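Local coordinates for protein GTP cyclohydrolase 1 type 2 homolog (Staphylococcus aureus subsp. aureus, PDB 3LNL) that is of unknown function but, as a NIF3-family member, assembles into a toroid-shaped homohexamer and carries a dinuclear zinc centre, at residues K151-S155 against Y167-E171; K211-E215 against V228-I232; C49-N55 against L86-L91; I66-P70 against H330-M336. The protein carries 2 engineered substitutions. All coordinates share one frame; numbering follows the deposited sequence.

Contact 1 (K151-S155 against Y167-E171); sequences KDKLS and YCFFE
Lys151 touches two aromatic rings of 167-171: its CB meets both, while CG and CD lie on Phe169. Over that ring it runs nearly flat, the two side chains antiparallel to each other. CG sits over one ring face, 3.8 Å from the centroid of Phe169 and 21° off the normal, close enough for a CH-pi contact. Against Tyr167 the lysine is roughly perpendicular, and its CB comes close to the hydroxyl, 3.0 Å from Tyr167 OH, oblique to the ring. A bend at the third torsion (chi3 -57°) then turns the end of the chain toward Glu171. There Lys151 NZ and Glu171 OE2 form a salt bridge whose hydrogen bond is weak at 3.1 Å; the stronger partner of the same ammonium is Gln177 of the second subunit.

Tyr167 reaches along the helix flank. Its OH donates to Asp152 OD1 at 2.7 Å, meeting that oxygen from well above the carboxylate plane, while the carboxylate and ring planes are 43° apart. Further down the ring, Ser155 OG lies 3.3 Å from Tyr167 CD1, an oblique van der Waals approach. Phe169 CE2 covers the centre of one Tyr167 face, and Leu154 CB touches the Phe169 rim at CZ (4.4 Å).

The contact thus fastens helix 147-156 to the approach of strand 170-176 within the PII-like domain. Phe169 also meets Phe204 of strand 197-207, and Leu154 turns to Leu217 of helix 211-221, while Phe170 and Glu171 pair antiparallel with a strand of the second subunit, carrying the sheet across the interface.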
loop_
_atom_site.group_PDB
_atom_site.type_symbol
_atom_site.label_atom_id
_atom_site.label_comp_id
_atom_site.label_asym_id
_atom_site.label_seq_id
_atom_site.Cartn_x
_atom_site.Cartn_y
_atom_site.Cartn_z
ATOM N N LYS B 151 32.810 24.135 -27.519
ATOM C CA LYS B 151 32.827 22.708 -27.859
ATOM C C LYS B 151 34.065 21.964 -27.358
ATOM O O LYS B 151 33.947 20.888 -26.770
ATOM C CB LYS B 151 32.691 22.513 -29.365
ATOM C CG LYS B 151 31.266 22.701 -29.871
ATOM C CD LYS B 151 31.115 22.350 -31.356
ATOM C CE LYS B 151 32.043 23.159 -32.240
ATOM N NZ LYS B 151 31.539 23.195 -33.634
ATOM N N ASP B 152 35.239 22.548 -27.602
ATOM C CA ASP B 152 36.533 21.982 -27.176
ATOM C C ASP B 152 36.639 21.786 -25.664
ATOM O O ASP B 152 37.193 20.791 -25.205
ATOM C CB ASP B 152 37.698 22.893 -27.608
ATOM C CG ASP B 152 37.874 22.972 -29.122
ATOM O OD1 ASP B 152 37.543 22.007 -29.851
ATOM O OD2 ASP B 152 38.366 24.019 -29.587
ATOM N N LYS B 153 36.142 22.759 -24.902
ATOM C CA LYS B 153 36.182 22.691 -23.440
ATOM C C LYS B 153 35.229 21.626 -22.899
ATOM O O LYS B 153 35.574 20.874 -21.987
ATOM C CB LYS B 153 35.857 24.051 -22.822
ATOM C CG LYS B 153 37.071 24.927 -22.619
ATOM C CD LYS B 153 37.961 24.386 -21.492
ATOM C CE LYS B 153 38.963 25.421 -20.983
ATOM N NZ LYS B 153 40.109 25.620 -21.906
ATOM N N LEU B 154 34.029 21.561 -23.464
ATOM C CA LEU B 154 33.087 20.505 -23.082
ATOM C C LEU B 154 33.690 19.141 -23.438
ATOM O O LEU B 154 33.542 18.178 -22.674
ATOM C CB LEU B 154 31.718 20.701 -23.741
ATOM C CG LEU B 154 30.916 21.928 -23.281
ATOM C CD1 LEU B 154 29.634 22.023 -24.080
ATOM C CD2 LEU B 154 30.607 21.877 -21.787
ATOM N N SER B 155 34.401 19.082 -24.569
ATOM C CA SER B 155 34.977 17.829 -25.068
ATOM C C SER B 155 36.270 17.456 -24.335
ATOM O O SER B 155 36.536 16.283 -24.069
ATOM C CB SER B 155 35.238 17.933 -26.566
ATOM O OG SER B 155 35.293 16.642 -27.132
ATOM N N TYR B 167 33.714 14.284 -29.558
ATOM C CA TYR B 167 33.323 15.565 -30.175
ATOM C C TYR B 167 32.042 15.459 -31.027
ATOM O O TYR B 167 31.958 16.022 -32.121
ATOM C CB TYR B 167 34.488 16.099 -31.014
ATOM C CG TYR B 167 34.649 17.607 -31.004
ATOM C CD1 TYR B 167 35.417 18.235 -30.024
ATOM C CD2 TYR B 167 34.063 18.402 -31.986
ATOM C CE1 TYR B 167 35.581 19.603 -30.012
ATOM C CE2 TYR B 167 34.228 19.783 -31.981
ATOM C CZ TYR B 167 34.986 20.373 -30.994
ATOM O OH TYR B 167 35.140 21.740 -30.999
ATOM N N CYS B 168 31.060 14.728 -30.514
ATOM C CA CYS B 168 29.816 14.460 -31.240
ATOM C C CYS B 168 28.777 15.508 -30.913
ATOM O O CYS B 168 28.114 15.432 -29.881
ATOM C CB CYS B 168 29.273 13.080 -30.885
ATOM S SG CYS B 168 30.544 11.832 -31.097
ATOM N N PHE B 169 28.664 16.488 -31.798
ATOM C CA PHE B 169 27.716 17.576 -31.651
ATOM C C PHE B 169 26.889 17.639 -32.916
ATOM O O PHE B 169 27.351 17.215 -33.987
ATOM C CB PHE B 169 28.441 18.918 -31.498
ATOM C CG PHE B 169 29.157 19.101 -30.187
ATOM C CD1 PHE B 169 28.448 19.360 -29.015
ATOM C CD2 PHE B 169 30.552 19.074 -30.131
ATOM C CE1 PHE B 169 29.108 19.557 -27.805
ATOM C CE2 PHE B 169 31.228 19.277 -28.922
ATOM C CZ PHE B 169 30.504 19.523 -27.759
ATOM N N PHE B 170 25.675 18.168 -32.788
ATOM C CA PHE B 170 24.885 18.594 -33.935
ATOM C C PHE B 170 24.591 20.101 -33.845
ATOM O O PHE B 170 24.155 20.604 -32.808
ATOM C CB PHE B 170 23.601 17.792 -34.052
ATOM C CG PHE B 170 22.772 18.177 -35.229
ATOM C CD1 PHE B 170 23.046 17.660 -36.481
ATOM C CD2 PHE B 170 21.711 19.072 -35.087
ATOM C CE1 PHE B 170 22.275 18.023 -37.579
ATOM C CE2 PHE B 170 20.936 19.444 -36.188
ATOM C CZ PHE B 170 21.216 18.912 -37.432
ATOM N N GLU B 171 24.823 20.802 -34.954
ATOM C CA GLU B 171 24.754 22.272 -35.001
ATOM C C GLU B 171 23.611 22.820 -35.871
ATOM O O GLU B 171 23.436 22.451 -37.042
ATOM C CB GLU B 171 26.085 22.856 -35.469
ATOM C CG GLU B 171 27.104 22.960 -34.360
ATOM C CD GLU B 171 28.434 23.495 -34.849
ATOM O OE1 GLU B 171 29.054 22.821 -35.696
ATOM O OE2 GLU B 171 28.851 24.578 -34.391
#

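Contact 2 (K211-E215 against V228-I232); sequences KSRAE and VFDFI
Lys211 lays its aliphatic chain across the Phe231 ring, joining the second helix of the PII-like, ferredoxin-type βαββαβ domain to the strand that follows it. Helix 211-215 and strand 229-232 run nearly antiparallel, at 166°, with axes 10.4 Å apart, the separation of a helix lying on one face of a sheet.

The lysine torsions account for this CH-pi contact. With CG opposite the backbone N (chi1 -176°), the chain leaves the helix in an extended form, and CG comes over the ring centre, 3.9 Å from the centroid of Phe231 and only 7° off its normal. Lys211 CE continues across the same ring and comes 3.8 Å from Phe231 CD1. The chain bends only at its last torsion, and NZ makes a weak hydrogen bond to the carbonyl of Lys235 in the third subunit.

Phe231, its CG beside its own backbone N, points its rim into the helix. Ala214 CB touches that rim at Phe231 CE2 (3.8 Å), and Glu215 CG meets it more tightly at CE1, 3.4 Å away. The ring is therefore held over one face by a lysine and along its edge by two further helix residues.

Glu215 does not stay extended: a turn at its second torsion brings the carboxylate to Phe229, which stands nearer the start of the strand. One oxygen, OE1, bonds to Thr237 OG1 of the third subunit, so the glutamate also takes part in that interface, probably within the trimeric lid. Glu215 OE2 lies in the ring plane at the edge of Phe229, 3.4 Å from Phe229 CZ.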
loop_
_atom_site.group_PDB
_atom_site.type_symbol
_atom_site.label_atom_id
_atom_site.label_comp_id
_atom_site.label_asym_id
_atom_site.label_seq_id
_atom_site.Cartn_x
_atom_site.Cartn_y
_atom_site.Cartn_z
ATOM N N LYS B 211 23.887 14.474 -16.048
ATOM C CA LYS B 211 23.132 15.747 -16.062
ATOM C C LYS B 211 23.828 16.817 -15.206
ATOM O O LYS B 211 24.220 17.868 -15.707
ATOM C CB LYS B 211 21.669 15.523 -15.620
ATOM C CG LYS B 211 20.722 16.758 -15.666
ATOM C CD LYS B 211 19.225 16.354 -15.521
ATOM C CE LYS B 211 18.264 17.579 -15.387
ATOM N NZ LYS B 211 16.865 17.388 -16.001
ATOM N N SER B 212 24.029 16.518 -13.929
ATOM C CA SER B 212 24.596 17.492 -12.992
ATOM C C SER B 212 25.960 18.007 -13.432
ATOM O O SER B 212 26.224 19.198 -13.344
ATOM C CB SER B 212 24.679 16.909 -11.580
ATOM O OG SER B 212 25.882 16.168 -11.381
ATOM N N ARG B 213 26.822 17.116 -13.908
ATOM C CA ARG B 213 28.131 17.535 -14.386
ATOM C C ARG B 213 28.018 18.367 -15.663
ATOM O O ARG B 213 28.747 19.336 -15.841
ATOM C CB ARG B 213 29.045 16.340 -14.626
ATOM C CG ARG B 213 30.482 16.756 -14.919
ATOM C CD ARG B 213 31.469 15.634 -14.648
ATOM N NE ARG B 213 32.846 15.978 -15.023
ATOM C CZ ARG B 213 33.320 15.987 -16.272
ATOM N NH1 ARG B 213 34.597 16.306 -16.493
ATOM N NH2 ARG B 213 32.527 15.695 -17.311
ATOM N N ALA B 214 27.096 17.989 -16.545
ATOM C CA ALA B 214 26.875 18.758 -17.759
ATOM C C ALA B 214 26.503 20.193 -17.396
ATOM O O ALA B 214 27.093 21.140 -17.927
ATOM C CB ALA B 214 25.787 18.114 -18.605
ATOM N N GLU B 215 25.527 20.339 -16.492
ATOM C CA GLU B 215 25.146 21.650 -15.920
ATOM C C GLU B 215 26.346 22.476 -15.432
ATOM O O GLU B 215 26.466 23.665 -15.746
ATOM C CB GLU B 215 24.206 21.469 -14.718
ATOM C CG GLU B 215 22.743 21.323 -15.067
ATOM C CD GLU B 215 21.837 21.979 -14.027
ATOM O OE1 GLU B 215 21.505 21.306 -13.032
ATOM O OE2 GLU B 215 21.464 23.162 -14.206
ATOM N N VAL B 228 21.629 29.816 -21.560
ATOM C CA VAL B 228 20.377 29.094 -21.811
ATOM C C VAL B 228 20.669 27.670 -22.302
ATOM O O VAL B 228 21.288 27.486 -23.356
ATOM C CB VAL B 228 19.489 29.826 -22.855
ATOM C CG1 VAL B 228 18.050 29.276 -22.823
ATOM C CG2 VAL B 228 19.520 31.360 -22.628
ATOM N N PHE B 229 20.236 26.675 -21.521
ATOM C CA PHE B 229 20.495 25.250 -21.818
ATOM C C PHE B 229 19.356 24.364 -21.308
ATOM O O PHE B 229 18.730 24.676 -20.281
ATOM C CB PHE B 229 21.842 24.773 -21.236
ATOM C CG PHE B 229 21.929 24.860 -19.724
ATOM C CD1 PHE B 229 21.513 23.804 -18.929
ATOM C CD2 PHE B 229 22.434 26.008 -19.103
ATOM C CE1 PHE B 229 21.588 23.889 -17.537
ATOM C CE2 PHE B 229 22.516 26.103 -17.718
ATOM C CZ PHE B 229 22.098 25.041 -16.932
ATOM N N ASP B 230 19.099 23.278 -22.040
ATOM C CA ASP B 230 17.983 22.375 -21.766
ATOM C C ASP B 230 18.428 20.904 -21.820
ATOM O O ASP B 230 19.257 20.526 -22.645
ATOM C CB ASP B 230 16.868 22.536 -22.802
ATOM C CG ASP B 230 16.424 23.973 -22.980
ATOM O OD1 ASP B 230 15.973 24.579 -21.980
ATOM O OD2 ASP B 230 16.509 24.477 -24.128
ATOM N N PHE B 231 17.842 20.102 -20.937
ATOM C CA PHE B 231 17.982 18.654 -20.952
ATOM C C PHE B 231 16.631 18.065 -21.285
ATOM O O PHE B 231 15.654 18.250 -20.542
ATOM C CB PHE B 231 18.440 18.126 -19.598
ATOM C CG PHE B 231 19.716 18.741 -19.110
ATOM C CD1 PHE B 231 19.690 19.727 -18.144
ATOM C CD2 PHE B 231 20.945 18.321 -19.614
ATOM C CE1 PHE B 231 20.865 20.281 -17.672
ATOM C CE2 PHE B 231 22.127 18.878 -19.157
ATOM C CZ PHE B 231 22.089 19.853 -18.181
ATOM N N ILE B 232 16.587 17.384 -22.419
ATOM C CA ILE B 232 15.389 16.727 -22.899
ATOM C C ILE B 232 15.574 15.237 -22.692
ATOM O O ILE B 232 16.433 14.643 -23.299
ATOM C CB ILE B 232 15.185 17.026 -24.382
ATOM C CG1 ILE B 232 14.952 18.531 -24.578
ATOM C CG2 ILE B 232 14.058 16.186 -24.929
ATOM C CD1 ILE B 232 14.909 18.922 -26.010
#

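Contact 3 (C49-N55 against L86-L91); sequences CTLEVVN and LIIRKL
Two successive β-α-β crossovers set helices 51-60 and 83-93 side by side on one face of the parallel strands 43-46, 64-67 and 97-100, and Leu51, Val54, Ile87 and Leu91 fill the seam between them. The axes of 51-55 and 86-91 are 9.8 Å apart and cross at 15°, so the helices are almost parallel, as expected for helices of successive crossovers.

Ile87 faces the first turn of helix 51-60. Its CG2, placed opposite the backbone N, lies 3.6 Å from Cys49 O and also reaches Val54 CG2 at 3.9 Å; its CD1 approaches the backbone N of Leu51. That first turn begins at Thr50, the N-cap residue, whose OG1 accepts a weak bond from Val53 N.

Val54 splits its two methyl groups among three partners. Val54 CG2 is shared by Ile87 and Leu91, with Leu91 CD2 at 3.8 Å. CG1 meets Leu91 CD2 as well as the methylene CG of Lys90. Leu91 continues inward to Ile65 and Leu98 of the sheet, and Cys49 SG, 4.3 Å from Leu91 CD1, joins the same apolar layer, about 8 Å from the side chain of the zinc ligand His69.

Farther from the strands the chemistry changes. Leu51 spreads its methyls between Leu86 CD2 and the aliphatic part of Lys90. Lys90, bent at its second torsion, then lies roughly perpendicular to the Asn55 side chain, and Lys90 NZ donates to Asn55 OD1 at 2.7 Å, in the carbonyl plane on a lone pair with a C=O...N angle of 140°.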
loop_
_atom_site.group_PDB
_atom_site.type_symbol
_atom_site.label_atom_id
_atom_site.label_comp_id
_atom_site.label_asym_id
_atom_site.label_seq_id
_atom_site.Cartn_x
_atom_site.Cartn_y
_atom_site.Cartn_z
ATOM N N CYS B 49 25.673 -21.826 -4.974
ATOM C CA CYS B 49 26.885 -22.037 -4.153
ATOM C C CYS B 49 26.529 -22.909 -2.957
ATOM O O CYS B 49 26.196 -22.388 -1.898
ATOM C CB CYS B 49 27.422 -20.726 -3.660
ATOM S SG CYS B 49 28.993 -20.966 -2.751
ATOM N N THR B 50 26.491 -24.236 -3.166
ATOM C CA THR B 50 26.162 -25.174 -2.110
ATOM C C THR B 50 27.444 -25.488 -1.315
ATOM O O THR B 50 28.585 -25.078 -1.713
ATOM C CB THR B 50 25.646 -26.485 -2.684
ATOM O OG1 THR B 50 26.703 -27.114 -3.406
ATOM C CG2 THR B 50 24.416 -26.237 -3.616
ATOM N N LEU B 51 27.308 -26.282 -0.253
ATOM C CA LEU B 51 28.508 -26.639 0.548
ATOM C C LEU B 51 29.527 -27.399 -0.291
ATOM O O LEU B 51 30.759 -27.197 -0.161
ATOM C CB LEU B 51 28.147 -27.461 1.779
ATOM C CG LEU B 51 29.218 -27.727 2.878
ATOM C CD1 LEU B 51 29.624 -26.464 3.535
ATOM C CD2 LEU B 51 28.645 -28.703 3.926
ATOM N N GLU B 52 29.044 -28.303 -1.149
ATOM C CA GLU B 52 29.957 -29.084 -2.013
ATOM C C GLU B 52 30.740 -28.159 -2.943
ATOM O O GLU B 52 31.921 -28.385 -3.188
ATOM C CB GLU B 52 29.217 -30.183 -2.806
ATOM C CG GLU B 52 28.719 -31.366 -1.917
ATOM C CD GLU B 52 27.897 -32.447 -2.662
ATOM O OE1 GLU B 52 27.352 -32.212 -3.777
ATOM O OE2 GLU B 52 27.778 -33.564 -2.095
ATOM N N VAL B 53 30.109 -27.082 -3.418
ATOM C CA VAL B 53 30.809 -26.141 -4.293
ATOM C C VAL B 53 31.951 -25.429 -3.522
ATOM O O VAL B 53 33.059 -25.258 -4.047
ATOM C CB VAL B 53 29.845 -25.143 -4.938
ATOM C CG1 VAL B 53 30.629 -23.976 -5.671
ATOM C CG2 VAL B 53 28.932 -25.898 -5.906
ATOM N N VAL B 54 31.684 -25.062 -2.283
ATOM C CA VAL B 54 32.678 -24.422 -1.459
ATOM C C VAL B 54 33.857 -25.395 -1.221
ATOM O O VAL B 54 35.009 -24.989 -1.353
ATOM C CB VAL B 54 32.083 -23.902 -0.120
ATOM C CG1 VAL B 54 33.163 -23.205 0.709
ATOM C CG2 VAL B 54 30.902 -22.977 -0.396
ATOM N N ASN B 55 33.548 -26.672 -0.971
ATOM C CA ASN B 55 34.568 -27.691 -0.736
ATOM C C ASN B 55 35.384 -27.883 -1.968
ATOM O O ASN B 55 36.586 -28.103 -1.886
ATOM C CB ASN B 55 33.938 -29.018 -0.318
ATOM C CG ASN B 55 33.380 -28.982 1.109
ATOM O OD1 ASN B 55 33.840 -28.207 1.929
ATOM N ND2 ASN B 55 32.463 -29.886 1.415
ATOM N N LEU B 86 25.930 -22.583 7.579
ATOM C CA LEU B 86 27.110 -23.433 7.491
ATOM C C LEU B 86 27.919 -23.108 6.233
ATOM O O LEU B 86 29.126 -23.060 6.281
ATOM C CB LEU B 86 26.658 -24.900 7.487
ATOM C CG LEU B 86 27.697 -25.965 7.782
ATOM C CD1 LEU B 86 28.141 -25.873 9.230
ATOM C CD2 LEU B 86 27.119 -27.373 7.482
ATOM N N ILE B 87 27.254 -22.784 5.141
ATOM C CA ILE B 87 27.912 -22.490 3.883
ATOM C C ILE B 87 28.604 -21.094 3.986
ATOM O O ILE B 87 29.789 -20.921 3.636
ATOM C CB ILE B 87 26.917 -22.466 2.689
ATOM C CG1 ILE B 87 26.243 -23.839 2.488
ATOM C CG2 ILE B 87 27.612 -22.087 1.401
ATOM C CD1 ILE B 87 25.100 -23.802 1.512
ATOM N N ILE B 88 27.888 -20.123 4.548
ATOM C CA ILE B 88 28.385 -18.762 4.597
ATOM C C ILE B 88 29.604 -18.730 5.528
ATOM O O ILE B 88 30.626 -18.086 5.232
ATOM C CB ILE B 88 27.271 -17.811 5.081
ATOM C CG1 ILE B 88 26.142 -17.700 4.046
ATOM C CG2 ILE B 88 27.857 -16.423 5.440
ATOM C CD1 ILE B 88 24.800 -17.083 4.667
ATOM N N ARG B 89 29.478 -19.390 6.687
ATOM C CA ARG B 89 30.587 -19.506 7.646
ATOM C C ARG B 89 31.814 -20.206 7.035
ATOM O O ARG B 89 32.936 -19.802 7.273
ATOM C CB ARG B 89 30.162 -20.233 8.937
ATOM C CG ARG B 89 29.063 -19.484 9.744
ATOM C CD ARG B 89 28.395 -20.345 10.795
ATOM N NE ARG B 89 29.386 -20.885 11.716
ATOM C CZ ARG B 89 29.933 -20.229 12.734
ATOM N NH1 ARG B 89 29.528 -18.994 13.110
ATOM N NH2 ARG B 89 30.842 -20.832 13.448
ATOM N N LYS B 90 31.591 -21.239 6.240
ATOM C CA LYS B 90 32.702 -21.926 5.628
ATOM C C LYS B 90 33.440 -21.017 4.636
ATOM O O LYS B 90 34.665 -21.035 4.610
ATOM C CB LYS B 90 32.255 -23.254 4.992
ATOM C CG LYS B 90 33.467 -24.127 4.494
ATOM C CD LYS B 90 33.255 -25.600 4.750
ATOM C CE LYS B 90 34.505 -26.454 4.620
ATOM N NZ LYS B 90 34.010 -27.868 4.553
ATOM N N LEU B 91 32.703 -20.217 3.861
ATOM C CA LEU B 91 33.304 -19.244 2.911
ATOM C C LEU B 91 34.218 -18.311 3.686
ATOM O O LEU B 91 35.380 -18.104 3.339
ATOM C CB LEU B 91 32.205 -18.431 2.170
ATOM C CG LEU B 91 31.415 -19.232 1.139
ATOM C CD1 LEU B 91 30.039 -18.592 0.727
ATOM C CD2 LEU B 91 32.315 -19.498 -0.095
#

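Contact 4 (I66-P70 against H330-M336); sequences ISHHP and HYSEYVM. With ZN (zinc ion), chain F; ZN (zinc ion), chain G.
One carboxylate, that of Glu333, bridges two zinc ions 3.5 Å apart, while His68 and His69, neighbours in sequence, bind one zinc each. Glu333 OE1 is 2.0 Å from the zinc held by His68 NE2, and OE2 is 2.1 Å from the one held by His69 NE2 and His330 NE2. The close approach of His68 NE2 to Glu333 OE1 (3.0 Å) comes from sharing a metal, not from a hydrogen bond. A water lies between the ions as a second bridge, 2.2 Å from the His69/His330 zinc and 2.1 Å from the His68 zinc.

Orientation separates the ligands. The His68 ring stands almost perpendicular to the carboxylate, at 86°. His69 and His330 meet rim to rim with planes 76° apart, so both NE2 atoms converge on one ion without the rings stacking. Each ring is fixed from behind: ND1 of His68 bonds to Met101 O, of His69 to Asp48 and of His330 to Asp309. Met336 folds its bent chain against the CB of His68, Met336 SD lying 3.7 Å from His68 CB.

Waters complete the shell of the His69 and His330 zinc; Asp106 joins the other, and His312 of the fifth subunit stacks on His330. The segment following strand 64-67 meets the 3-10 turn before helix 336-350, bringing distant parts of the chain into the dinuclear metal centre of the NIF3 family.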
loop_
_atom_site.group_PDB
_atom_site.type_symbol
_atom_site.label_atom_id
_atom_site.label_comp_id
_atom_site.label_asym_id
_atom_site.label_seq_id
_atom_site.Cartn_x
_atom_site.Cartn_y
_atom_site.Cartn_z
ATOM N N ILE B 66 31.959 -17.427 -8.393
ATOM C CA ILE B 66 30.900 -16.644 -8.998
ATOM C C ILE B 66 29.670 -17.553 -9.257
ATOM O O ILE B 66 29.726 -18.483 -10.075
ATOM C CB ILE B 66 31.318 -16.029 -10.340
ATOM C CG1 ILE B 66 32.547 -15.141 -10.198
ATOM C CG2 ILE B 66 30.096 -15.153 -10.891
ATOM C CD1 ILE B 66 33.105 -14.610 -11.533
ATOM N N SER B 67 28.568 -17.279 -8.566
ATOM C CA SER B 67 27.357 -18.044 -8.740
ATOM C C SER B 67 26.337 -17.200 -9.489
ATOM O O SER B 67 26.464 -15.975 -9.550
ATOM C CB SER B 67 26.784 -18.505 -7.377
ATOM O OG SER B 67 26.233 -17.398 -6.641
ATOM N N HIS B 68 25.351 -17.870 -10.086
ATOM C CA HIS B 68 24.217 -17.185 -10.653
ATOM C C HIS B 68 23.249 -16.795 -9.530
ATOM O O HIS B 68 22.946 -15.619 -9.337
ATOM C CB HIS B 68 23.508 -18.050 -11.685
ATOM C CG HIS B 68 22.363 -17.375 -12.357
ATOM N ND1 HIS B 68 22.427 -16.080 -12.819
ATOM C CD2 HIS B 68 21.118 -17.812 -12.646
ATOM C CE1 HIS B 68 21.290 -15.776 -13.419
ATOM N NE2 HIS B 68 20.431 -16.765 -13.225
ATOM N N HIS B 69 22.824 -17.771 -8.748
ATOM C CA HIS B 69 21.862 -17.516 -7.704
ATOM C C HIS B 69 22.583 -16.914 -6.490
ATOM O O HIS B 69 23.644 -17.407 -6.095
ATOM C CB HIS B 69 21.128 -18.767 -7.310
ATOM C CG HIS B 69 20.196 -19.281 -8.370
ATOM N ND1 HIS B 69 19.892 -20.620 -8.499
ATOM C CD2 HIS B 69 19.524 -18.646 -9.350
ATOM C CE1 HIS B 69 19.053 -20.778 -9.508
ATOM N NE2 HIS B 69 18.746 -19.590 -9.992
ATOM N N PRO B 70 22.000 -15.893 -5.882
ATOM C CA PRO B 70 22.640 -15.246 -4.738
ATOM C C PRO B 70 22.436 -16.100 -3.484
ATOM O O PRO B 70 21.319 -16.420 -3.093
ATOM C CB PRO B 70 21.916 -13.884 -4.657
ATOM C CG PRO B 70 20.633 -14.098 -5.295
ATOM C CD PRO B 70 20.800 -15.171 -6.311
ATOM N N HIS B 330 13.953 -25.447 -13.861
ATOM C CA HIS B 330 14.706 -24.279 -13.464
ATOM C C HIS B 330 16.186 -24.655 -13.462
ATOM O O HIS B 330 17.037 -23.827 -13.860
ATOM C CB HIS B 330 14.246 -23.915 -12.065
ATOM C CG HIS B 330 14.701 -22.590 -11.534
ATOM N ND1 HIS B 330 13.855 -21.782 -10.788
ATOM C CD2 HIS B 330 15.890 -21.951 -11.590
ATOM C CE1 HIS B 330 14.531 -20.713 -10.379
ATOM N NE2 HIS B 330 15.736 -20.741 -10.930
ATOM N N TYR B 331 16.483 -25.897 -13.024
ATOM C CA TYR B 331 17.849 -26.368 -12.989
ATOM C C TYR B 331 18.619 -26.244 -14.325
ATOM O O TYR B 331 19.863 -26.171 -14.312
ATOM C CB TYR B 331 17.965 -27.803 -12.424
ATOM C CG TYR B 331 19.401 -28.193 -12.194
ATOM C CD1 TYR B 331 20.135 -27.570 -11.190
ATOM C CD2 TYR B 331 20.047 -29.065 -13.047
ATOM C CE1 TYR B 331 21.490 -27.816 -11.017
ATOM C CE2 TYR B 331 21.404 -29.357 -12.877
ATOM C CZ TYR B 331 22.127 -28.694 -11.845
ATOM O OH TYR B 331 23.455 -28.965 -11.655
ATOM N N SER B 332 17.923 -26.182 -15.460
ATOM C CA SER B 332 18.580 -25.964 -16.720
ATOM C C SER B 332 19.346 -24.647 -16.842
ATOM O O SER B 332 20.178 -24.536 -17.723
ATOM C CB SER B 332 17.660 -26.159 -17.897
ATOM O OG SER B 332 17.289 -27.520 -18.030
ATOM N N GLU B 333 19.161 -23.710 -15.922
ATOM C CA GLU B 333 20.113 -22.594 -15.810
ATOM C C GLU B 333 21.567 -23.016 -15.541
ATOM O O GLU B 333 22.478 -22.197 -15.666
ATOM C CB GLU B 333 19.653 -21.613 -14.746
ATOM C CG GLU B 333 18.397 -20.882 -15.092
ATOM C CD GLU B 333 18.185 -19.732 -14.191
ATOM O OE1 GLU B 333 18.458 -18.596 -14.637
ATOM O OE2 GLU B 333 17.837 -19.961 -13.017
ATOM N N TYR B 334 21.800 -24.297 -15.218
ATOM C CA TYR B 334 23.184 -24.770 -14.963
ATOM C C TYR B 334 24.104 -24.577 -16.139
ATOM O O TYR B 334 25.317 -24.610 -15.969
ATOM C CB TYR B 334 23.230 -26.268 -14.553
ATOM C CG TYR B 334 23.127 -27.175 -15.754
ATOM C CD1 TYR B 334 24.262 -27.552 -16.425
ATOM C CD2 TYR B 334 21.881 -27.615 -16.252
ATOM C CE1 TYR B 334 24.215 -28.349 -17.569
ATOM C CE2 TYR B 334 21.817 -28.473 -17.396
ATOM C CZ TYR B 334 22.989 -28.821 -18.043
ATOM O OH TYR B 334 22.995 -29.592 -19.177
ATOM N N VAL B 335 23.551 -24.348 -17.336
ATOM C CA VAL B 335 24.374 -24.062 -18.503
ATOM C C VAL B 335 25.235 -22.839 -18.287
ATOM O O VAL B 335 26.199 -22.650 -19.006
ATOM C CB VAL B 335 23.530 -23.866 -19.853
ATOM C CG1 VAL B 335 22.761 -25.158 -20.189
ATOM C CG2 VAL B 335 22.574 -22.664 -19.747
ATOM N N MET B 336 24.903 -21.959 -17.347
ATOM C CA MET B 336 25.734 -20.751 -17.203
ATOM C C MET B 336 27.101 -21.029 -16.558
ATOM O O MET B 336 27.957 -20.155 -16.538
ATOM C CB MET B 336 25.014 -19.576 -16.525
ATOM C CG MET B 336 24.443 -19.763 -15.151
ATOM S SD MET B 336 25.553 -20.312 -13.823
ATOM C CE MET B 336 26.644 -18.857 -13.719
HETATM ZN ZN ZN F . 17.121 -18.932 -11.365
HETATM ZN ZN ZN G . 18.315 -16.783 -13.894
HETATM O O HOH W 1 16.256 -18.064 -9.487
HETATM O O HOH W 2 15.253 -18.090 -12.234
HETATM O O HOH W 3 17.747 -16.929 -11.890
HETATM O O HOH W 4 16.128 -16.895 -14.001
#

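Overall arrangement
Contacts 1 and 2 reach the same sheet of the PII-like lid, their centres 14 Å apart, and each sets a helix against a strand through a lysine chain lying over a phenylalanine face. Both have polar ends that reach into other subunits. Contacts 3 and 4 lie on the opposite side of the chain's centre and touch where Cys49 meets Ser67. Contact 3, partly buried like contacts 1 and 2, is aliphatic helix packing with one polar bond at its rim; contact 4, the one buried contact of the four, is held by metal. Contact 4 joins residues some 260 apart, and contacts 1 and 2 are nested within the loop it closes.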